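Local coordinates for 2-hydroxy-3-oxopropionate reductase (Polaromonas sp. JS666, PDB 4DLL), which probably catalyses the NAD(P)H-dependent reduction of 2-hydroxy-3-oxopropionate (tartronate semialdehyde) to glycerate, at residues M94-N97 with G98-Q102; T286-F289 with E290-A294; M204-G207 with I208-A212; F238-S241 with R242-L246. All blocks are in the same frame, centred on the assembly; numbering follows the deposited sequence.

Contact 1. Residues M94-N97 with G98-Q102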
# COMPACT_ATOMS: atom_id res chain seq x y z
N MSE A 94 -1.38 -27.63 -3.07
CA MSE A 94 -0.57 -26.47 -3.41
C MSE A 94 -0.31 -26.50 -4.92
O MSE A 94 0.78 -26.20 -5.44
CB MSE A 94 0.70 -26.50 -2.59
CG MSE A 94 0.39 -26.27 -1.10
SE MSE A 94 2.01 -26.41 -0.10
CE MSE A 94 1.46 -25.87 1.72
N LEU A 95 -1.35 -26.88 -5.63
CA LEU A 95 -1.28 -27.01 -7.04
C LEU A 95 -1.46 -25.63 -7.73
O LEU A 95 -1.71 -24.63 -7.07
CB LEU A 95 -2.35 -28.00 -7.48
CG LEU A 95 -2.18 -29.35 -6.82
CD1 LEU A 95 -3.40 -30.20 -7.03
CD2 LEU A 95 -0.97 -30.02 -7.41
N GLU A 96 -1.30 -25.59 -9.05
CA GLU A 96 -1.19 -24.33 -9.81
C GLU A 96 -2.51 -23.62 -10.02
O GLU A 96 -2.64 -22.43 -9.74
CB GLU A 96 -0.57 -24.57 -11.20
CG GLU A 96 0.94 -24.80 -11.23
CD GLU A 96 1.35 -26.29 -11.03
OE1 GLU A 96 0.45 -27.17 -11.14
OE2 GLU A 96 2.56 -26.56 -10.76
N ASN A 97 -3.47 -24.35 -10.58
CA ASN A 97 -4.70 -23.76 -11.01
C ASN A 97 -5.84 -24.76 -10.91
O ASN A 97 -5.65 -25.94 -10.53
CB ASN A 97 -4.58 -23.26 -12.45
CG ASN A 97 -4.21 -24.37 -13.44
OD1 ASN A 97 -4.85 -25.43 -13.48
ND2 ASN A 97 -3.17 -24.13 -14.21
N GLY A 98 -7.02 -24.25 -11.28
CA GLY A 98 -8.28 -24.98 -11.28
C GLY A 98 -8.33 -26.28 -12.01
O GLY A 98 -8.89 -27.22 -11.46
N ALA A 99 -7.78 -26.31 -13.24
CA ALA A 99 -7.76 -27.52 -14.12
C ALA A 99 -6.97 -28.66 -13.49
O ALA A 99 -7.42 -29.81 -13.43
CB ALA A 99 -7.16 -27.20 -15.50
N VAL A 100 -5.75 -28.31 -13.07
CA VAL A 100 -4.86 -29.27 -12.39
C VAL A 100 -5.55 -29.81 -11.15
O VAL A 100 -5.55 -31.03 -10.92
CB VAL A 100 -3.46 -28.62 -12.05
CG1 VAL A 100 -2.47 -29.64 -11.47
CG2 VAL A 100 -2.84 -27.98 -13.28
N VAL A 101 -6.16 -28.92 -10.36
CA VAL A 101 -6.83 -29.37 -9.14
C VAL A 101 -7.95 -30.36 -9.47
O VAL A 101 -8.01 -31.42 -8.87
CB VAL A 101 -7.30 -28.23 -8.22
CG1 VAL A 101 -8.28 -28.77 -7.15
CG2 VAL A 101 -6.14 -27.62 -7.52
N GLN A 102 -8.79 -30.03 -10.46
CA GLN A 102 -9.87 -30.89 -10.93
C GLN A 102 -9.34 -32.26 -11.32
O GLN A 102 -9.87 -33.28 -10.90
CB GLN A 102 -10.56 -30.21 -12.13
CG GLN A 102 -11.28 -31.17 -13.16
CD GLN A 102 -12.80 -31.13 -13.07
OE1 GLN A 102 -13.40 -30.12 -12.67
NE2 GLN A 102 -13.44 -32.23 -13.49
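The side chains of N97 and V100 meet at about a right angle, with the carboxamide of N97 folded back against the first turn of helix 98-107. N97 OD1 accepts from V100 N at 3.0 Å. The bond is almost straight, 178° at the hydrogen, and the donor sits nearly in line with the CG-OD1 bond. What puts the oxygen there is a first torsion of 59°, which holds CG between the backbone N and the carbonyl carbon of N97. One methyl of V100 lies beside the same oxygen, CG2 being 3.3 Å from N97 OD1.

N97 is thus the N-cap of the helix. Its backbone takes part as well, since V101 N donates to N97 O at 3.0 Å. The cap follows strand 90-93 in a Rossmann-type domain, and the side chain of L95 touches residues of a glycine-rich GxGxxG pattern, consistent with a loop bordering the dinucleotide site. An alanine in place of N97 would remove OD1 and probably leave the V100 N-H without its capping acceptor.

L95 and V101 slant across one another, with L95 CD1 3.8 Å from V101 CG2. E96 bends at its second torsion (88°), bringing OE1 to 3.8 Å from V100 CG1, while its OE2 forms a salt bridge with R62.

Contact 2. Residues T286-F289 with E290-A294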
# COMPACT_ATOMS: atom_id res chain seq x y z
N THR A 286 -8.74 -2.19 -11.65
CA THR A 286 -8.26 -3.49 -12.04
C THR A 286 -8.33 -3.70 -13.56
O THR A 286 -7.43 -4.32 -14.12
CB THR A 286 -9.03 -4.56 -11.28
OG1 THR A 286 -8.71 -4.46 -9.91
CG2 THR A 286 -8.64 -5.95 -11.73
N GLY A 287 -9.37 -3.17 -14.21
CA GLY A 287 -9.43 -3.16 -15.70
C GLY A 287 -8.20 -2.50 -16.33
O GLY A 287 -7.55 -3.05 -17.22
N LEU A 288 -7.83 -1.32 -15.83
CA LEU A 288 -6.60 -0.66 -16.30
C LEU A 288 -5.40 -1.53 -16.02
O LEU A 288 -4.55 -1.73 -16.91
CB LEU A 288 -6.42 0.72 -15.66
CG LEU A 288 -5.06 1.41 -15.80
CD1 LEU A 288 -4.77 1.68 -17.28
CD2 LEU A 288 -5.01 2.70 -15.01
N PHE A 289 -5.32 -2.07 -14.80
CA PHE A 289 -4.15 -2.93 -14.47
C PHE A 289 -4.03 -4.27 -15.20
O PHE A 289 -2.93 -4.70 -15.51
CB PHE A 289 -3.95 -3.09 -12.96
CG PHE A 289 -3.28 -1.94 -12.38
CD1 PHE A 289 -4.02 -0.78 -12.09
CD2 PHE A 289 -1.92 -1.93 -12.22
CE1 PHE A 289 -3.45 0.32 -11.60
CE2 PHE A 289 -1.33 -0.83 -11.73
CZ PHE A 289 -2.09 0.31 -11.39
N GLU A 290 -5.15 -4.92 -15.53
CA GLU A 290 -5.08 -6.08 -16.40
C GLU A 290 -4.42 -5.67 -17.74
O GLU A 290 -3.48 -6.34 -18.20
CB GLU A 290 -6.45 -6.68 -16.58
CG GLU A 290 -6.49 -7.97 -17.39
CD GLU A 290 -6.67 -7.73 -18.92
OE1 GLU A 290 -7.22 -6.67 -19.33
OE2 GLU A 290 -6.27 -8.64 -19.70
N GLN A 291 -4.87 -4.55 -18.33
CA GLN A 291 -4.33 -4.07 -19.63
C GLN A 291 -2.84 -3.86 -19.51
O GLN A 291 -2.07 -4.30 -20.36
CB GLN A 291 -4.94 -2.74 -20.08
CG GLN A 291 -6.37 -2.82 -20.51
CD GLN A 291 -6.92 -1.46 -20.92
OE1 GLN A 291 -7.33 -0.66 -20.08
NE2 GLN A 291 -6.91 -1.19 -22.23
N LEU A 292 -2.43 -3.20 -18.45
CA LEU A 292 -1.00 -2.90 -18.28
C LEU A 292 -0.16 -4.14 -18.09
O LEU A 292 0.97 -4.21 -18.58
CB LEU A 292 -0.77 -1.98 -17.11
CG LEU A 292 -1.22 -0.56 -17.36
CD1 LEU A 292 -1.20 0.11 -15.98
CD2 LEU A 292 -0.33 0.16 -18.40
N TYR A 293 -0.72 -5.11 -17.37
CA TYR A 293 -0.01 -6.36 -17.19
C TYR A 293 -0.02 -7.16 -18.49
O TYR A 293 0.96 -7.80 -18.82
CB TYR A 293 -0.59 -7.17 -16.03
CG TYR A 293 -0.03 -6.76 -14.69
CD1 TYR A 293 -0.79 -6.02 -13.79
CD2 TYR A 293 1.27 -7.11 -14.32
CE1 TYR A 293 -0.27 -5.65 -12.56
CE2 TYR A 293 1.81 -6.74 -13.08
CZ TYR A 293 1.02 -6.02 -12.21
OH TYR A 293 1.53 -5.64 -11.01
N ALA A 294 -1.16 -7.12 -19.20
CA ALA A 294 -1.30 -7.80 -20.49
C ALA A 294 -0.27 -7.22 -21.45
O ALA A 294 0.40 -7.97 -22.15
CB ALA A 294 -2.75 -7.68 -21.05
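Y293 has its ring carbon CG anti to the carbonyl carbon and beside the backbone N (chi1 -84°), a torsion that swings the ring back along helix 284-301 toward F289. As a result Y293 presents an edge to the preceding turn: its CD1 lies 3.0 Å from F289 O, with that oxygen near the ring plane. The same oxygen accepts the backbone N-H of Y293 at 2.9 Å (Y293 N to F289 O). Farther out, Y293 CE1 comes to 4.1 Å from F289 CD2 and approaches the edge of the phenylalanine ring near its plane, so the two rings are not stacked face to face.

One face of F289 is met instead by L292, whose CD1 is 4.3 Å from F289 CD2. That methyl also lies 4.1 Å from L288 CG, bridging two residues of the turn before. On another side of the helix Q291, extended beyond CG, runs back past the G287 carbonyl, with Q291 CG 3.5 Å from G287 O.

The hydroxyl of Y293 hydrogen-bonds G207 O, so a phenylalanine here would keep the ring but would probably leave that carbonyl without its hydroxyl partner.

Helix 284-301 packs against both helix 262-278, where E290 makes a salt bridge with R270, and helix 194-222, where F289 touches I208. L288 meets L288 of the second subunit, and T286 OG1 bonds E215 of that subunit.

Contact 3. Residues M204-G207 with I208-A212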
# COMPACT_ATOMS: atom_id res chain seq x y z
N MSE A 204 -5.54 -7.89 -6.41
CA MSE A 204 -5.85 -6.51 -6.84
C MSE A 204 -5.04 -5.45 -6.10
O MSE A 204 -4.45 -4.58 -6.71
CB MSE A 204 -7.33 -6.20 -6.56
CG MSE A 204 -8.20 -6.97 -7.43
SE MSE A 204 -10.10 -6.98 -6.94
CE MSE A 204 -10.21 -8.86 -7.27
N ILE A 205 -5.07 -5.45 -4.77
CA ILE A 205 -4.30 -4.43 -4.03
C ILE A 205 -2.82 -4.59 -4.28
O ILE A 205 -2.13 -3.63 -4.51
CB ILE A 205 -4.56 -4.47 -2.48
CG1 ILE A 205 -6.03 -4.20 -2.14
CG2 ILE A 205 -3.60 -3.51 -1.74
CD1 ILE A 205 -6.25 -4.20 -0.56
N VAL A 206 -2.31 -5.80 -4.32
CA VAL A 206 -0.88 -5.92 -4.58
C VAL A 206 -0.57 -5.45 -6.04
O VAL A 206 0.38 -4.69 -6.26
CB VAL A 206 -0.31 -7.40 -4.26
CG1 VAL A 206 1.15 -7.62 -4.79
CG2 VAL A 206 -0.38 -7.71 -2.81
N GLY A 207 -1.34 -5.93 -7.00
CA GLY A 207 -1.14 -5.61 -8.41
C GLY A 207 -1.23 -4.13 -8.72
O GLY A 207 -0.44 -3.61 -9.49
N ILE A 208 -2.17 -3.43 -8.11
CA ILE A 208 -2.25 -1.98 -8.30
C ILE A 208 -1.13 -1.19 -7.55
O ILE A 208 -0.58 -0.24 -8.09
CB ILE A 208 -3.66 -1.48 -7.89
CG1 ILE A 208 -4.76 -2.14 -8.77
CG2 ILE A 208 -3.77 -0.03 -8.02
CD1 ILE A 208 -6.18 -2.16 -8.08
N THR A 209 -0.79 -1.59 -6.31
CA THR A 209 0.17 -0.88 -5.50
C THR A 209 1.56 -0.96 -6.11
O THR A 209 2.29 0.01 -6.15
CB THR A 209 0.20 -1.38 -4.07
OG1 THR A 209 -1.13 -1.30 -3.54
CG2 THR A 209 1.12 -0.46 -3.26
N ILE A 210 1.87 -2.11 -6.68
CA ILE A 210 3.04 -2.26 -7.50
C ILE A 210 3.17 -1.15 -8.55
O ILE A 210 4.21 -0.50 -8.63
CB ILE A 210 3.05 -3.67 -8.12
CG1 ILE A 210 3.56 -4.66 -7.09
CG2 ILE A 210 4.01 -3.79 -9.27
CD1 ILE A 210 3.32 -6.18 -7.56
N GLY A 211 2.13 -0.95 -9.34
CA GLY A 211 2.12 0.09 -10.37
C GLY A 211 2.13 1.51 -9.80
O GLY A 211 2.83 2.39 -10.30
N ALA A 212 1.37 1.75 -8.74
CA ALA A 212 1.45 3.03 -8.07
C ALA A 212 2.91 3.35 -7.60
O ALA A 212 3.37 4.49 -7.61
CB ALA A 212 0.52 3.01 -6.87
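T209 and I205 meet one turn apart within the long helix 194-222, where the hydroxyl and the backbone N-H of T209 both bond the I205 carbonyl. T209 OG1 donates to I205 O at 2.7 Å, and T209 N reaches the same oxygen at 3.0 Å. The two donors come from opposite faces of the carbonyl plane, so one acceptor satisfies both. A first torsion of -55° sets OG1 beside its own backbone N, within reach of that carbonyl. The side chains of I205 and T209 lie side by side and point the same way.

Next to this pair, V206 and I210 make an apolar contact, slanting across each other with V206 CG1 3.8 Å from I210 CD1.

Farther out, V243 lies against T209 and I210. The second subunit supplies A216 against I205, F219 against M204, F238 against V206 and its own I208 against I208, which places this buried stretch of helix at the dimer interface. On the chain's own side of that last pair, I208 folds back over a backbone carbonyl of the preceding turn, its CG1 lying 3.2 Å from M204 O.

Contact 4. Residues F238-S241 with R242-L246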
# COMPACT_ATOMS: atom_id res chain seq x y z
N PHE A 238 2.18 8.19 4.96
CA PHE A 238 0.95 7.65 4.42
C PHE A 238 1.22 6.80 3.18
O PHE A 238 0.39 5.98 2.80
CB PHE A 238 -0.02 8.79 4.04
CG PHE A 238 -0.77 9.40 5.22
CD1 PHE A 238 -0.39 9.15 6.53
CD2 PHE A 238 -1.85 10.24 4.99
CE1 PHE A 238 -1.11 9.71 7.63
CE2 PHE A 238 -2.57 10.81 6.07
CZ PHE A 238 -2.19 10.56 7.40
N ALA A 239 2.38 6.98 2.56
CA ALA A 239 2.65 6.23 1.32
C ALA A 239 3.30 4.88 1.64
O ALA A 239 3.67 4.13 0.74
CB ALA A 239 3.52 7.01 0.38
N ASP A 240 3.47 4.57 2.92
CA ASP A 240 4.24 3.38 3.23
C ASP A 240 3.38 2.12 3.11
O ASP A 240 2.20 2.17 3.41
CB ASP A 240 4.86 3.47 4.64
CG ASP A 240 6.00 2.51 4.82
OD1 ASP A 240 6.48 1.89 3.79
OD2 ASP A 240 6.41 2.39 5.98
N SER A 241 3.98 1.02 2.65
CA SER A 241 3.26 -0.23 2.44
C SER A 241 4.21 -1.44 2.41
O SER A 241 5.43 -1.27 2.30
CB SER A 241 2.50 -0.17 1.14
OG SER A 241 3.37 -0.38 0.04
N ARG A 242 3.69 -2.67 2.52
CA ARG A 242 4.52 -3.86 2.35
C ARG A 242 5.03 -3.93 0.89
O ARG A 242 6.17 -4.33 0.66
CB ARG A 242 3.75 -5.16 2.73
CG ARG A 242 4.65 -6.45 2.82
CD ARG A 242 5.46 -6.41 4.17
NE ARG A 242 4.51 -6.06 5.24
CZ ARG A 242 3.74 -6.96 5.87
NH1 ARG A 242 3.85 -8.27 5.55
NH2 ARG A 242 2.85 -6.56 6.82
N VAL A 243 4.23 -3.45 -0.07
CA VAL A 243 4.67 -3.41 -1.48
C VAL A 243 5.83 -2.42 -1.71
O VAL A 243 6.82 -2.80 -2.42
CB VAL A 243 3.51 -3.16 -2.43
CG1 VAL A 243 3.99 -2.62 -3.84
CG2 VAL A 243 2.69 -4.44 -2.57
N LEU A 244 5.76 -1.22 -1.11
CA LEU A 244 6.89 -0.28 -1.23
C LEU A 244 8.18 -0.90 -0.68
O LEU A 244 9.20 -0.89 -1.35
CB LEU A 244 6.62 1.06 -0.52
CG LEU A 244 7.75 2.09 -0.38
CD1 LEU A 244 8.28 2.52 -1.77
CD2 LEU A 244 7.29 3.36 0.41
N GLN A 245 8.14 -1.44 0.55
CA GLN A 245 9.34 -2.02 1.16
C GLN A 245 9.85 -3.28 0.44
O GLN A 245 11.06 -3.50 0.40
CB GLN A 245 9.11 -2.35 2.64
CG GLN A 245 8.61 -1.12 3.49
CD GLN A 245 9.59 0.12 3.41
OE1 GLN A 245 9.17 1.26 3.10
NE2 GLN A 245 10.88 -0.13 3.66
N LEU A 246 8.95 -4.14 -0.07
CA LEU A 246 9.48 -5.36 -0.68
C LEU A 246 9.79 -5.10 -2.14
O LEU A 246 10.93 -4.95 -2.49
CB LEU A 246 8.57 -6.57 -0.49
CG LEU A 246 9.06 -7.93 -1.04
CD1 LEU A 246 10.01 -8.67 0.01
CD2 LEU A 246 7.86 -8.82 -1.44
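L244 overlaps the loop that leads into its own helix: its methyl CD2 lies 3.7 Å from A239 O and 3.8 Å from D240 OD1. Two torsions together place that methyl near A239 and D240: chi1, 172°, sets CG anti to the backbone N, and chi2, 60°, turns the branch. At its root the same side chain passes the hydroxyl of S241, with L244 CB 3.6 Å from S241 OG.

S241 is the N-cap residue of helix 242-245. Its OG accepts from L244 N at 2.8 Å, and the angle of 169° at the hydrogen makes the bond close to straight. OG gets there by sitting between the backbone N and the carbonyl carbon of S241. The carbonyl of S241 adds a second tie, taking Q245 N at 3.2 Å. The aliphatic part of Q245 follows the same carbonyl, its CG being 3.4 Å from S241 O. Just before the cap, S241 N makes a weak bond to D240 OD1.

R242, bent twice along its chain, leads its guanidinium group out to the second subunit, where NH1 bonds the carbonyl of G236. Within the chain the short helix and its cap lie against two longer helices: L244 touches V213 of helix 194-222, and it also packs against K231 and I234 of helix 227-234.

Each contact is local, joining neighbouring residues of one continuous stretch, so none encloses a long loop and they follow one another without nesting or crossing. From the N terminus, contact 1 starts a helix in the nucleotide-binding domain; its centre is about 25 Å from that of contact 3. Contact 3 then lies along helix 194-222, contact 4 caps the short helix 242-245, and contact 2 runs along helix 284-301. Contact 3 touches both later ones: T209 CG2 is 3.6 Å from V243 CG1, and F289 CD2 is 3.5 Å from G207 O. Contacts 2 and 4 do not meet, but both, like contact 3, face the second subunit.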